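Local coordinates for protein DNA polymerase III subunit delta (Bacillus subtilis, PDB 3ZH9) that probably acts as the wrench of the bacterial clamp loader, prising open the beta sliding clamp so that it can be loaded onto primed DNA, at residues 1-6 with 155-160; 26-31 with 116-121; 222-227 with 293-298. All blocks are in the same frame, centred on the assembly; numbering follows the deposited sequence.

Contact 1: residues 1-6 with 155-160; sequences MVFDVW and TVNLAK
Phe3 reaches across from the N-terminal helix and lays its ring against the backbone and first side-chain carbons of Asn157 and Leu158. The dense part of the contact is at the far end of this ring. CE2 lies 3.6 Å from Asn157 CB, which sits over one face as a CH-pi partner. CZ comes within 3.8 Å of Leu158 N, and CE1 meets Leu158 CD1 at 3.9 Å, that methyl lying in the ring plane at the edge. Phe3 takes chi1 -61°, with CG anti to the carbonyl carbon, and from there the ring extends across the gap between the helices. That gap is wide: the axes of helices 2-6 and 155-160 approach no closer than 11.2 Å while running nearly parallel, 10° apart. Helix 2-10 packs beside strand 139-142 and helix 25-39 of the AAA+-like N-terminal domain, whereas helix 148-160 packs against helices 168-177 and 182-195, so the ring bridges the sheet domain and the helical group after it. On the buried flank, Leu158 CD1 also reaches the edge of the Trp6 ring at CZ3, 4.1 Å away, and Leu158 also touches Phe186 and Ile189 of helix 182-195. Val2 CG1 sits over the centre of the Trp6 ring, and Trp6 NE1 is hydrogen-bonded to Thr31 OG1. The other flank is looser: Asn157 is partly exposed, and its side chain meets Phe3 through CB, the amide turned 69° from the ring plane.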
ATOM      1  N   MET A   1       1.186 -10.727 -13.117  1.00 69.04           N
ATOM      2  CA  MET A   1       1.187  -9.367 -12.587  1.00 63.03           C
ATOM      3  C   MET A   1      -0.252  -8.861 -12.459  1.00 59.77           C
ATOM      4  O   MET A   1      -1.173  -9.423 -13.090  1.00 50.70           O
ATOM      5  CB  MET A   1       1.993  -8.434 -13.504  1.00 47.82           C
ATOM      6  N   VAL A   2      -0.446  -7.798 -11.668  1.00 47.02           N
ATOM      7  CA  VAL A   2      -1.765  -7.179 -11.563  1.00 35.84           C
ATOM      8  C   VAL A   2      -2.300  -6.857 -12.954  1.00 35.44           C
ATOM      9  O   VAL A   2      -3.483  -7.027 -13.238  1.00 31.54           O
ATOM     10  CB  VAL A   2      -1.761  -5.887 -10.692  1.00 43.50           C
ATOM     11  CG1 VAL A   2      -2.354  -4.739 -11.446  1.00 50.97           C
ATOM     12  CG2 VAL A   2      -2.551  -6.101  -9.411  1.00 41.00           C
ATOM     13  N   PHE A   3      -1.419  -6.402 -13.834  1.00 31.86           N
ATOM     14  CA  PHE A   3      -1.838  -5.952 -15.159  1.00 38.27           C
ATOM     15  C   PHE A   3      -2.401  -7.079 -16.046  1.00 37.79           C
ATOM     16  O   PHE A   3      -3.317  -6.868 -16.836  1.00 35.28           O
ATOM     17  CB  PHE A   3      -0.686  -5.213 -15.837  1.00 34.28           C
ATOM     18  CG  PHE A   3      -0.249  -3.996 -15.079  1.00 36.33           C
ATOM     19  CD1 PHE A   3      -1.115  -2.946 -14.901  1.00 35.00           C
ATOM     20  CD2 PHE A   3       1.013  -3.915 -14.522  1.00 48.56           C
ATOM     21  CE1 PHE A   3      -0.741  -1.813 -14.182  1.00 33.50           C
ATOM     22  CE2 PHE A   3       1.402  -2.774 -13.812  1.00 50.06           C
ATOM     23  CZ  PHE A   3       0.520  -1.733 -13.646  1.00 34.25           C
ATOM     24  N   ASP A   4      -1.875  -8.279 -15.876  1.00 29.57           N
ATOM     25  CA  ASP A   4      -2.350  -9.443 -16.627  1.00 33.68           C
ATOM     26  C   ASP A   4      -3.823  -9.674 -16.275  1.00 39.99           C
ATOM     27  O   ASP A   4      -4.685  -9.752 -17.149  1.00 36.93           O
ATOM     28  CB  ASP A   4      -1.472 -10.642 -16.279  1.00 37.08           C
ATOM     29  CG  ASP A   4      -1.975 -11.967 -16.873  1.00 65.20           C
ATOM     30  OD1 ASP A   4      -2.308 -12.050 -18.081  1.00 67.32           O
ATOM     31  OD2 ASP A   4      -2.003 -12.955 -16.107  1.00 75.89           O
ATOM     32  N   VAL A   5      -4.108  -9.753 -14.983  1.00 39.92           N
ATOM     33  CA  VAL A   5      -5.478  -9.874 -14.530  1.00 35.60           C
ATOM     34  C   VAL A   5      -6.356  -8.722 -15.038  1.00 33.70           C
ATOM     35  O   VAL A   5      -7.420  -8.967 -15.598  1.00 34.09           O
ATOM     36  CB  VAL A   5      -5.568 -10.015 -12.999  1.00 35.74           C
ATOM     37  CG1 VAL A   5      -7.049 -10.071 -12.530  1.00 34.84           C
ATOM     38  CG2 VAL A   5      -4.845 -11.264 -12.569  1.00 36.53           C
ATOM     39  N   TRP A   6      -5.914  -7.476 -14.874  1.00 35.34           N
ATOM     40  CA  TRP A   6      -6.768  -6.344 -15.250  1.00 31.96           C
ATOM     41  C   TRP A   6      -7.120  -6.369 -16.726  1.00 37.00           C
ATOM     42  O   TRP A   6      -8.272  -6.170 -17.100  1.00 40.29           O
ATOM     43  CB  TRP A   6      -6.138  -4.996 -14.872  1.00 30.27           C
ATOM     44  CG  TRP A   6      -5.989  -4.792 -13.379  1.00 33.08           C
ATOM     45  CD1 TRP A   6      -6.325  -5.677 -12.387  1.00 34.09           C
ATOM     46  CD2 TRP A   6      -5.457  -3.634 -12.720  1.00 33.01           C
ATOM     47  NE1 TRP A   6      -6.032  -5.141 -11.154  1.00 38.29           N
ATOM     48  CE2 TRP A   6      -5.496  -3.889 -11.333  1.00 36.82           C
ATOM     49  CE3 TRP A   6      -4.953  -2.409 -13.169  1.00 37.31           C
ATOM     50  CZ2 TRP A   6      -5.058  -2.955 -10.392  1.00 32.60           C
ATOM     51  CZ3 TRP A   6      -4.517  -1.482 -12.228  1.00 40.40           C
ATOM     52  CH2 TRP A   6      -4.570  -1.762 -10.860  1.00 42.62           C
ATOM     53  N   THR A 155       4.482   2.222 -12.505  1.00 32.28           N
ATOM     54  CA  THR A 155       3.923   3.502 -12.963  1.00 28.23           C
ATOM     55  C   THR A 155       3.892   3.594 -14.491  1.00 33.43           C
ATOM     56  O   THR A 155       2.902   4.007 -15.086  1.00 31.20           O
ATOM     57  CB  THR A 155       4.743   4.679 -12.406  1.00 26.98           C
ATOM     58  OG1 THR A 155       4.837   4.560 -10.982  1.00 31.26           O
ATOM     59  CG2 THR A 155       4.101   6.030 -12.748  1.00 27.32           C
ATOM     60  N   VAL A 156       4.989   3.194 -15.125  1.00 33.06           N
ATOM     61  CA  VAL A 156       5.059   3.199 -16.573  1.00 34.63           C
ATOM     62  C   VAL A 156       4.005   2.283 -17.190  1.00 38.75           C
ATOM     63  O   VAL A 156       3.321   2.657 -18.152  1.00 40.80           O
ATOM     64  CB  VAL A 156       6.473   2.817 -17.054  1.00 34.80           C
ATOM     65  CG1 VAL A 156       6.476   2.474 -18.560  1.00 40.39           C
ATOM     66  CG2 VAL A 156       7.450   3.956 -16.751  1.00 28.37           C
ATOM     67  N   ASN A 157       3.864   1.088 -16.626  1.00 35.62           N
ATOM     68  CA  ASN A 157       2.901   0.134 -17.145  1.00 41.97           C
ATOM     69  C   ASN A 157       1.488   0.578 -16.843  1.00 40.43           C
ATOM     70  O   ASN A 157       0.576   0.282 -17.591  1.00 35.07           O
ATOM     71  CB  ASN A 157       3.143  -1.257 -16.564  1.00 49.70           C
ATOM     72  CG  ASN A 157       4.361  -1.921 -17.154  1.00 58.09           C
ATOM     73  OD1 ASN A 157       4.628  -1.796 -18.351  1.00 57.37           O
ATOM     74  ND2 ASN A 157       5.119  -2.628 -16.314  1.00 58.20           N
ATOM     75  N   LEU A 158       1.310   1.282 -15.734  1.00 39.97           N
ATOM     76  CA  LEU A 158      -0.016   1.739 -15.358  1.00 40.46           C
ATOM     77  C   LEU A 158      -0.575   2.699 -16.419  1.00 37.78           C
ATOM     78  O   LEU A 158      -1.728   2.573 -16.820  1.00 35.23           O
ATOM     79  CB  LEU A 158       0.008   2.400 -13.979  1.00 37.77           C
ATOM     80  CG  LEU A 158      -1.366   2.843 -13.496  1.00 37.80           C
ATOM     81  CD1 LEU A 158      -2.309   1.668 -13.532  1.00 39.37           C
ATOM     82  CD2 LEU A 158      -1.303   3.454 -12.090  1.00 34.33           C
ATOM     83  N   ALA A 159       0.244   3.649 -16.864  1.00 36.27           N
ATOM     84  CA  ALA A 159      -0.152   4.572 -17.928  1.00 33.32           C
ATOM     85  C   ALA A 159      -0.674   3.834 -19.166  1.00 37.24           C
ATOM     86  O   ALA A 159      -1.669   4.235 -19.773  1.00 42.93           O
ATOM     87  CB  ALA A 159       1.026   5.518 -18.302  1.00 28.31           C
ATOM     88  N   LYS A 160      -0.010   2.746 -19.540  1.00 44.56           N
ATOM     89  CA  LYS A 160      -0.446   1.959 -20.691  1.00 43.81           C
ATOM     90  C   LYS A 160      -1.870   1.411 -20.555  1.00 42.27           C
ATOM     91  O   LYS A 160      -2.574   1.259 -21.551  1.00 40.42           O
ATOM     92  CB  LYS A 160       0.528   0.814 -20.966  1.00 52.65           C
ATOM     93  CG  LYS A 160       1.898   1.242 -21.480  1.00 55.15           C
ATOM     94  CD  LYS A 160       2.765   0.004 -21.679  1.00 67.60           C
ATOM     95  CE  LYS A 160       4.182   0.351 -22.075  1.00 76.04           C
ATOM     96  NZ  LYS A 160       5.027  -0.869 -22.075  1.00 81.40           N
TER

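Contact 2: residues 26-31 with 116-121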
ATOM      1  N   TYR A  26      -3.581  -2.606  -1.409  1.00 46.12           N
ATOM      2  CA  TYR A  26      -4.290  -1.670  -2.271  1.00 45.73           C
ATOM      3  C   TYR A  26      -4.593  -2.299  -3.630  1.00 43.11           C
ATOM      4  O   TYR A  26      -5.688  -2.141  -4.169  1.00 46.89           O
ATOM      5  CB  TYR A  26      -3.499  -0.372  -2.470  1.00 52.57           C
ATOM      6  CG  TYR A  26      -4.111   0.472  -3.558  1.00 52.16           C
ATOM      7  CD1 TYR A  26      -5.197   1.292  -3.294  1.00 54.11           C
ATOM      8  CD2 TYR A  26      -3.629   0.417  -4.862  1.00 54.21           C
ATOM      9  CE1 TYR A  26      -5.769   2.048  -4.286  1.00 54.95           C
ATOM     10  CE2 TYR A  26      -4.206   1.163  -5.864  1.00 55.13           C
ATOM     11  CZ  TYR A  26      -5.276   1.977  -5.567  1.00 57.73           C
ATOM     12  OH  TYR A  26      -5.860   2.729  -6.551  1.00 73.93           O
ATOM     13  N   LEU A  27      -3.608  -3.003  -4.177  1.00 39.18           N
ATOM     14  CA  LEU A  27      -3.778  -3.709  -5.442  1.00 41.06           C
ATOM     15  C   LEU A  27      -4.699  -4.927  -5.316  1.00 40.71           C
ATOM     16  O   LEU A  27      -5.425  -5.274  -6.249  1.00 40.10           O
ATOM     17  CB  LEU A  27      -2.423  -4.132  -5.998  1.00 36.76           C
ATOM     18  CG  LEU A  27      -1.541  -2.949  -6.403  1.00 45.15           C
ATOM     19  CD1 LEU A  27      -0.194  -3.428  -6.924  1.00 51.54           C
ATOM     20  CD2 LEU A  27      -2.253  -2.109  -7.446  1.00 42.01           C
ATOM     21  N   LEU A  28      -4.661  -5.584  -4.167  1.00 40.17           N
ATOM     22  CA  LEU A  28      -5.615  -6.654  -3.928  1.00 44.42           C
ATOM     23  C   LEU A  28      -7.018  -6.050  -3.977  1.00 40.34           C
ATOM     24  O   LEU A  28      -7.903  -6.560  -4.662  1.00 41.85           O
ATOM     25  CB  LEU A  28      -5.336  -7.343  -2.590  1.00 44.48           C
ATOM     26  CG  LEU A  28      -3.978  -8.045  -2.555  1.00 51.16           C
ATOM     27  CD1 LEU A  28      -3.750  -8.777  -1.243  1.00 52.93           C
ATOM     28  CD2 LEU A  28      -3.841  -8.997  -3.737  1.00 54.25           C
ATOM     29  N   GLN A  29      -7.189  -4.930  -3.281  1.00 45.50           N
ATOM     30  CA  GLN A  29      -8.484  -4.272  -3.195  1.00 49.19           C
ATOM     31  C   GLN A  29      -8.937  -3.822  -4.555  1.00 37.44           C
ATOM     32  O   GLN A  29     -10.083  -4.024  -4.924  1.00 39.40           O
ATOM     33  CB  GLN A  29      -8.445  -3.058  -2.255  1.00 64.24           C
ATOM     34  CG  GLN A  29      -8.158  -3.399  -0.803  1.00 87.31           C
ATOM     35  CD  GLN A  29      -8.979  -4.578  -0.304  1.00102.65           C
ATOM     36  OE1 GLN A  29     -10.100  -4.815  -0.766  1.00108.51           O
ATOM     37  NE2 GLN A  29      -8.417  -5.331   0.639  1.00105.07           N
ATOM     38  N   GLU A  30      -8.038  -3.200  -5.303  1.00 36.81           N
ATOM     39  CA  GLU A  30      -8.406  -2.663  -6.609  1.00 37.50           C
ATOM     40  C   GLU A  30      -8.826  -3.796  -7.568  1.00 38.65           C
ATOM     41  O   GLU A  30      -9.765  -3.652  -8.351  1.00 48.22           O
ATOM     42  CB  GLU A  30      -7.248  -1.846  -7.176  1.00 40.07           C
ATOM     43  CG  GLU A  30      -7.442  -1.425  -8.609  1.00 45.83           C
ATOM     44  CD  GLU A  30      -8.622  -0.489  -8.784  1.00 48.59           C
ATOM     45  OE1 GLU A  30      -9.089   0.063  -7.767  1.00 53.02           O
ATOM     46  OE2 GLU A  30      -9.076  -0.299  -9.934  1.00 43.85           O
ATOM     47  N   THR A  31      -8.146  -4.932  -7.470  1.00 38.89           N
ATOM     48  CA  THR A  31      -8.410  -6.081  -8.343  1.00 37.86           C
ATOM     49  C   THR A  31      -9.745  -6.747  -8.006  1.00 34.98           C
ATOM     50  O   THR A  31     -10.529  -7.090  -8.892  1.00 41.67           O
ATOM     51  CB  THR A  31      -7.253  -7.118  -8.244  1.00 35.34           C
ATOM     52  OG1 THR A  31      -6.025  -6.495  -8.650  1.00 38.03           O
ATOM     53  CG2 THR A  31      -7.528  -8.348  -9.126  1.00 32.60           C
ATOM     54  N   VAL A 116     -12.912 -16.114  -5.400  1.00 34.49           N
ATOM     55  CA  VAL A 116     -11.646 -15.418  -5.174  1.00 34.19           C
ATOM     56  C   VAL A 116     -11.114 -15.601  -3.748  1.00 37.09           C
ATOM     57  O   VAL A 116     -11.769 -15.248  -2.761  1.00 34.26           O
ATOM     58  CB  VAL A 116     -11.751 -13.917  -5.505  1.00 41.02           C
ATOM     59  CG1 VAL A 116     -12.502 -13.712  -6.817  1.00 28.88           C
ATOM     60  CG2 VAL A 116     -12.478 -13.201  -4.414  1.00 65.14           C
ATOM     61  N   LEU A 117      -9.937 -16.204  -3.648  1.00 34.34           N
ATOM     62  CA  LEU A 117      -9.191 -16.221  -2.399  1.00 33.31           C
ATOM     63  C   LEU A 117      -8.350 -14.957  -2.323  1.00 39.16           C
ATOM     64  O   LEU A 117      -7.514 -14.706  -3.191  1.00 35.20           O
ATOM     65  CB  LEU A 117      -8.259 -17.420  -2.346  1.00 38.74           C
ATOM     66  CG  LEU A 117      -8.903 -18.696  -1.843  1.00 54.53           C
ATOM     67  CD1 LEU A 117      -7.996 -19.877  -2.132  1.00 57.85           C
ATOM     68  CD2 LEU A 117      -9.179 -18.546  -0.345  1.00 48.85           C
ATOM     69  N   LEU A 118      -8.566 -14.176  -1.273  1.00 40.66           N
ATOM     70  CA  LEU A 118      -7.756 -12.997  -1.022  1.00 44.91           C
ATOM     71  C   LEU A 118      -6.849 -13.303   0.173  1.00 43.03           C
ATOM     72  O   LEU A 118      -7.320 -13.422   1.306  1.00 44.53           O
ATOM     73  CB  LEU A 118      -8.663 -11.796  -0.762  1.00 51.96           C
ATOM     74  CG  LEU A 118      -7.976 -10.439  -0.683  1.00 66.94           C
ATOM     75  CD1 LEU A 118      -7.030 -10.266  -1.854  1.00 68.10           C
ATOM     76  CD2 LEU A 118      -9.017  -9.329  -0.653  1.00 73.23           C
ATOM     77  N   ALA A 119      -5.559 -13.475  -0.095  1.00 38.19           N
ATOM     78  CA  ALA A 119      -4.609 -13.950   0.905  1.00 42.24           C
ATOM     79  C   ALA A 119      -3.464 -12.961   1.050  1.00 43.49           C
ATOM     80  O   ALA A 119      -2.466 -13.071   0.354  1.00 46.96           O
ATOM     81  CB  ALA A 119      -4.068 -15.313   0.516  1.00 37.38           C
ATOM     82  N   PRO A 120      -3.610 -11.995   1.963  1.00 41.17           N
ATOM     83  CA  PRO A 120      -2.700 -10.854   2.061  1.00 43.41           C
ATOM     84  C   PRO A 120      -1.368 -11.206   2.730  1.00 47.56           C
ATOM     85  O   PRO A 120      -0.973 -10.524   3.662  1.00 48.12           O
ATOM     86  CB  PRO A 120      -3.474  -9.890   2.961  1.00 42.79           C
ATOM     87  CG  PRO A 120      -4.225 -10.809   3.898  1.00 37.80           C
ATOM     88  CD  PRO A 120      -4.662 -11.959   3.002  1.00 36.45           C
ATOM     89  N   TYR A 121      -0.701 -12.252   2.258  1.00 39.37           N
ATOM     90  CA  TYR A 121       0.549 -12.706   2.836  1.00 44.74           C
ATOM     91  C   TYR A 121       1.610 -12.618   1.759  1.00 47.12           C
ATOM     92  O   TYR A 121       1.295 -12.653   0.574  1.00 42.39           O
ATOM     93  CB  TYR A 121       0.422 -14.156   3.300  1.00 45.49           C
ATOM     94  CG  TYR A 121      -0.882 -14.472   4.012  1.00 45.21           C
ATOM     95  CD1 TYR A 121      -1.211 -13.852   5.211  1.00 42.90           C
ATOM     96  CD2 TYR A 121      -1.770 -15.398   3.486  1.00 46.28           C
ATOM     97  CE1 TYR A 121      -2.388 -14.143   5.865  1.00 49.14           C
ATOM     98  CE2 TYR A 121      -2.955 -15.702   4.131  1.00 54.16           C
ATOM     99  CZ  TYR A 121      -3.263 -15.068   5.318  1.00 56.12           C
ATOM    100  OH  TYR A 121      -4.444 -15.368   5.956  1.00 56.61           O
TER
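Helix 26-31 and strand 116-119 come nearest at Leu28 and Leu118, whose CA atoms stand 7.3 Å apart. The helical segment belongs to helix 25-39, the strand to 113-119, the middle one of five parallel strands; the pairing is thus that of a helix laid on the face of an alpha/beta sheet, as in the P-loop NTPase fold to which this domain is related. Beyond the strand, Pro120 forms the centre of an inverse gamma turn, closed by Tyr121 N bonding to Ala119 O at 2.7 Å. Both leucines point toward the opposite segment. Leu118 has CG anti to its own N, chi1 -171°, which sends CD1 out to the helix, where it nestles against the whole Leu28 side chain: CB at a tight 3.5 Å, CG at 3.8 Å, and both terminal methyls a little beyond CB. The two side chains meet at a slant. Leu28 CD1 goes further along the strand and touches Pro120 CA at 4.0 Å, so a single leucine spans the strand end and the turn. With an alanine in place of Leu28, CB would stay, but the loss of CG and both methyls would probably leave a gap beside Leu118 CD1 and remove the contact that CD1 makes with Pro120. At the margin, the exposed Gln29 curls its end back, NE2 lying 4.2 Å from Leu118 CD2. On another side of the helix, Thr31 OG1 gives its proton to Leu27 O, which also accepts from Thr31 N on the opposite face of the carbonyl plane. Since no hydrogen bond crosses between the segments, their attachment here rests on the shape and burial of apolar groups.

Contact 3: residues 222-227 with 293-298; sequences LINKIV and MDQARL
Gln295 drives its extended side chain nearly at right angles into Ile223 and Asn224, joining helices 215-227 and 286-296 of the all-helical C-terminal domain, the part of the delta subunit that follows its AAA+-like region. The two amides stand almost perpendicular, their planes 87° apart. Gln295 NE2 donates to Asn224 OD1 at 3.2 Å with an N-H...O angle of 161°. Although the acceptor lies close to the plane of the Gln295 amide, the donor arrives from above the Asn224 carbonyl, 74° out of its plane and off any lone pair. The same nitrogen is backed by Ile223, whose CG2 lies 3.4 Å away, and makes a weak bond to Phe220 O. At the other end of the amide, Gln295 OE1 accepts from Gln258 NE2 of helix 248-269, so both ends of this buried group are held, which probably restrains its flip. Three residues further along each segment, the contact becomes wholly apolar in its side chains: Val227 and the exposed Leu298 also cross at about a right angle. Val227 points its methyls to separate parts of its partner, CG2 to Leu298 O and CB at 3.6 and 3.7 Å, CG1 to Leu298 CD1 at 3.6 Å.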
ATOM      1  N   LEU A 222      12.056  17.933   4.529  1.00 34.05           N
ATOM      2  CA  LEU A 222      12.382  18.884   5.574  1.00 32.89           C
ATOM      3  C   LEU A 222      13.454  18.284   6.472  1.00 43.02           C
ATOM      4  O   LEU A 222      14.359  18.977   6.917  1.00 51.12           O
ATOM      5  CB  LEU A 222      11.141  19.197   6.397  1.00 38.81           C
ATOM      6  CG  LEU A 222      11.368  19.986   7.684  1.00 44.20           C
ATOM      7  CD1 LEU A 222      12.048  21.306   7.375  1.00 38.65           C
ATOM      8  CD2 LEU A 222      10.029  20.203   8.383  1.00 45.18           C
ATOM      9  N   ILE A 223      13.354  16.985   6.736  1.00 40.17           N
ATOM     10  CA  ILE A 223      14.305  16.342   7.630  1.00 37.11           C
ATOM     11  C   ILE A 223      15.651  16.164   6.944  1.00 42.59           C
ATOM     12  O   ILE A 223      16.701  16.309   7.582  1.00 42.96           O
ATOM     13  CB  ILE A 223      13.767  15.005   8.198  1.00 41.94           C
ATOM     14  CG1 ILE A 223      12.657  15.280   9.210  1.00 36.36           C
ATOM     15  CG2 ILE A 223      14.880  14.218   8.883  1.00 40.45           C
ATOM     16  CD1 ILE A 223      11.754  14.080   9.471  1.00 37.41           C
ATOM     17  N   ASN A 224      15.639  15.869   5.645  1.00 37.63           N
ATOM     18  CA  ASN A 224      16.904  15.821   4.904  1.00 41.17           C
ATOM     19  C   ASN A 224      17.646  17.144   4.958  1.00 47.54           C
ATOM     20  O   ASN A 224      18.835  17.193   5.265  1.00 54.82           O
ATOM     21  CB  ASN A 224      16.685  15.442   3.447  1.00 45.99           C
ATOM     22  CG  ASN A 224      16.743  13.959   3.227  1.00 55.04           C
ATOM     23  OD1 ASN A 224      17.258  13.214   4.065  1.00 51.59           O
ATOM     24  ND2 ASN A 224      16.210  13.515   2.101  1.00 60.13           N
ATOM     25  N   LYS A 225      16.931  18.218   4.653  1.00 49.99           N
ATOM     26  CA  LYS A 225      17.525  19.544   4.615  1.00 44.45           C
ATOM     27  C   LYS A 225      18.100  19.925   5.962  1.00 58.20           C
ATOM     28  O   LYS A 225      19.176  20.515   6.037  1.00 67.91           O
ATOM     29  CB  LYS A 225      16.494  20.567   4.159  1.00 41.45           C
ATOM     30  CG  LYS A 225      16.033  20.331   2.743  1.00 51.48           C
ATOM     31  CD  LYS A 225      17.229  20.254   1.799  1.00 60.79           C
ATOM     32  CE  LYS A 225      16.831  19.668   0.445  1.00 69.82           C
ATOM     33  NZ  LYS A 225      17.995  19.554  -0.484  1.00 75.13           N
ATOM     34  N   ILE A 226      17.395  19.570   7.030  1.00 52.48           N
ATOM     35  CA  ILE A 226      17.851  19.921   8.365  1.00 55.76           C
ATOM     36  C   ILE A 226      19.123  19.180   8.756  1.00 62.18           C
ATOM     37  O   ILE A 226      20.113  19.803   9.146  1.00 67.13           O
ATOM     38  CB  ILE A 226      16.770  19.683   9.427  1.00 51.07           C
ATOM     39  CG1 ILE A 226      15.754  20.829   9.405  1.00 46.04           C
ATOM     40  CG2 ILE A 226      17.407  19.588  10.805  1.00 55.02           C
ATOM     41  CD1 ILE A 226      14.501  20.550  10.218  1.00 47.09           C
ATOM     42  N   VAL A 227      19.099  17.857   8.652  1.00 61.09           N
ATOM     43  CA  VAL A 227      20.272  17.054   8.990  1.00 61.68           C
ATOM     44  C   VAL A 227      21.474  17.370   8.088  1.00 58.59           C
ATOM     45  O   VAL A 227      22.608  17.079   8.446  1.00 60.80           O
ATOM     46  CB  VAL A 227      19.972  15.528   8.981  1.00 55.29           C
ATOM     47  CG1 VAL A 227      19.956  14.981   7.563  1.00 51.81           C
ATOM     48  CG2 VAL A 227      21.008  14.786   9.816  1.00 63.19           C
ATOM     49  N   MET A 293      15.977   4.215   6.496  1.00 32.54           N
ATOM     50  CA  MET A 293      17.294   3.630   6.689  1.00 32.27           C
ATOM     51  C   MET A 293      18.366   4.634   6.287  1.00 38.50           C
ATOM     52  O   MET A 293      19.382   4.757   6.967  1.00 34.80           O
ATOM     53  CB  MET A 293      17.482   2.358   5.870  1.00 38.68           C
ATOM     54  CG  MET A 293      16.694   1.150   6.360  1.00 48.82           C
ATOM     55  SD  MET A 293      16.947  -0.311   5.336  1.00 62.83           S
ATOM     56  CE  MET A 293      18.513  -0.909   5.980  1.00 70.11           C
ATOM     57  N   ASP A 294      18.142   5.343   5.180  1.00 34.44           N
ATOM     58  CA  ASP A 294      19.136   6.306   4.680  1.00 35.92           C
ATOM     59  C   ASP A 294      19.292   7.433   5.680  1.00 37.26           C
ATOM     60  O   ASP A 294      20.399   7.872   5.981  1.00 39.85           O
ATOM     61  CB  ASP A 294      18.722   6.892   3.333  1.00 38.59           C
ATOM     62  CG  ASP A 294      18.829   5.890   2.188  1.00 49.53           C
ATOM     63  OD1 ASP A 294      19.554   4.879   2.332  1.00 51.73           O
ATOM     64  OD2 ASP A 294      18.197   6.129   1.132  1.00 47.87           O
ATOM     65  N   GLN A 295      18.168   7.899   6.207  1.00 39.21           N
ATOM     66  CA  GLN A 295      18.199   8.994   7.160  1.00 32.01           C
ATOM     67  C   GLN A 295      18.815   8.560   8.492  1.00 36.10           C
ATOM     68  O   GLN A 295      19.514   9.333   9.135  1.00 31.18           O
ATOM     69  CB  GLN A 295      16.804   9.564   7.370  1.00 34.47           C
ATOM     70  CG  GLN A 295      16.352  10.458   6.233  1.00 39.85           C
ATOM     71  CD  GLN A 295      15.025  11.142   6.514  1.00 40.59           C
ATOM     72  OE1 GLN A 295      14.122  10.557   7.116  1.00 42.79           O
ATOM     73  NE2 GLN A 295      14.902  12.387   6.075  1.00 39.24           N
ATOM     74  N   ALA A 296      18.563   7.316   8.888  1.00 27.51           N
ATOM     75  CA  ALA A 296      19.050   6.814  10.170  1.00 27.72           C
ATOM     76  C   ALA A 296      20.569   6.892  10.244  1.00 31.71           C
ATOM     77  O   ALA A 296      21.131   7.102  11.318  1.00 34.47           O
ATOM     78  CB  ALA A 296      18.577   5.369  10.416  1.00 27.08           C
ATOM     79  N   ARG A 297      21.231   6.719   9.103  1.00 33.09           N
ATOM     80  CA  ARG A 297      22.695   6.815   9.050  1.00 33.82           C
ATOM     81  C   ARG A 297      23.205   8.196   9.446  1.00 36.00           C
ATOM     82  O   ARG A 297      24.345   8.346   9.864  1.00 41.83           O
ATOM     83  CB  ARG A 297      23.223   6.440   7.654  1.00 34.82           C
ATOM     84  CG  ARG A 297      22.907   5.000   7.266  1.00 41.29           C
ATOM     85  CD  ARG A 297      24.008   4.369   6.422  1.00 60.60           C
ATOM     86  NE  ARG A 297      24.185   2.975   6.819  1.00 69.69           N
ATOM     87  CZ  ARG A 297      25.331   2.428   7.217  1.00 64.71           C
ATOM     88  NH1 ARG A 297      26.455   3.136   7.244  1.00 49.88           N
ATOM     89  NH2 ARG A 297      25.356   1.149   7.572  1.00 70.88           N
ATOM     90  N   LEU A 298      22.360   9.205   9.329  1.00 34.29           N
ATOM     91  CA  LEU A 298      22.815  10.569   9.536  1.00 41.85           C
ATOM     92  C   LEU A 298      22.600  11.062  10.960  1.00 39.56           C
ATOM     93  O   LEU A 298      23.003  12.170  11.293  1.00 37.55           O
ATOM     94  CB  LEU A 298      22.111  11.495   8.548  1.00 44.54           C
ATOM     95  CG  LEU A 298      22.176  11.039   7.089  1.00 52.38           C
ATOM     96  CD1 LEU A 298      21.460  12.042   6.202  1.00 54.00           C
ATOM     97  CD2 LEU A 298      23.623  10.853   6.632  1.00 51.90           C
TER

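How the contacts relate
Contacts 1 and 2 form one connected unit, whereas contact 3 stands apart in another domain. Contact 2 is nested along the chain inside the loop closed by contact 1, and their centres are 15 Å apart. Helix 25-39 is the bridge: one side faces strand 113-119 of the five-stranded parallel sheet, while Thr31 and Glu30 meet helix 2-10 through Val2, Val5 and Trp6. Sheet, helix 25-39, N-terminal helix and helix 148-160 are thereby linked in succession. Contact 3 comes later in sequence, its centre about 33 Å and 34 Å from those of contacts 1 and 2. The first two tie the N-terminal part together, while the helical C-terminal domain has its own contacts, consistent with a multi-domain subunit.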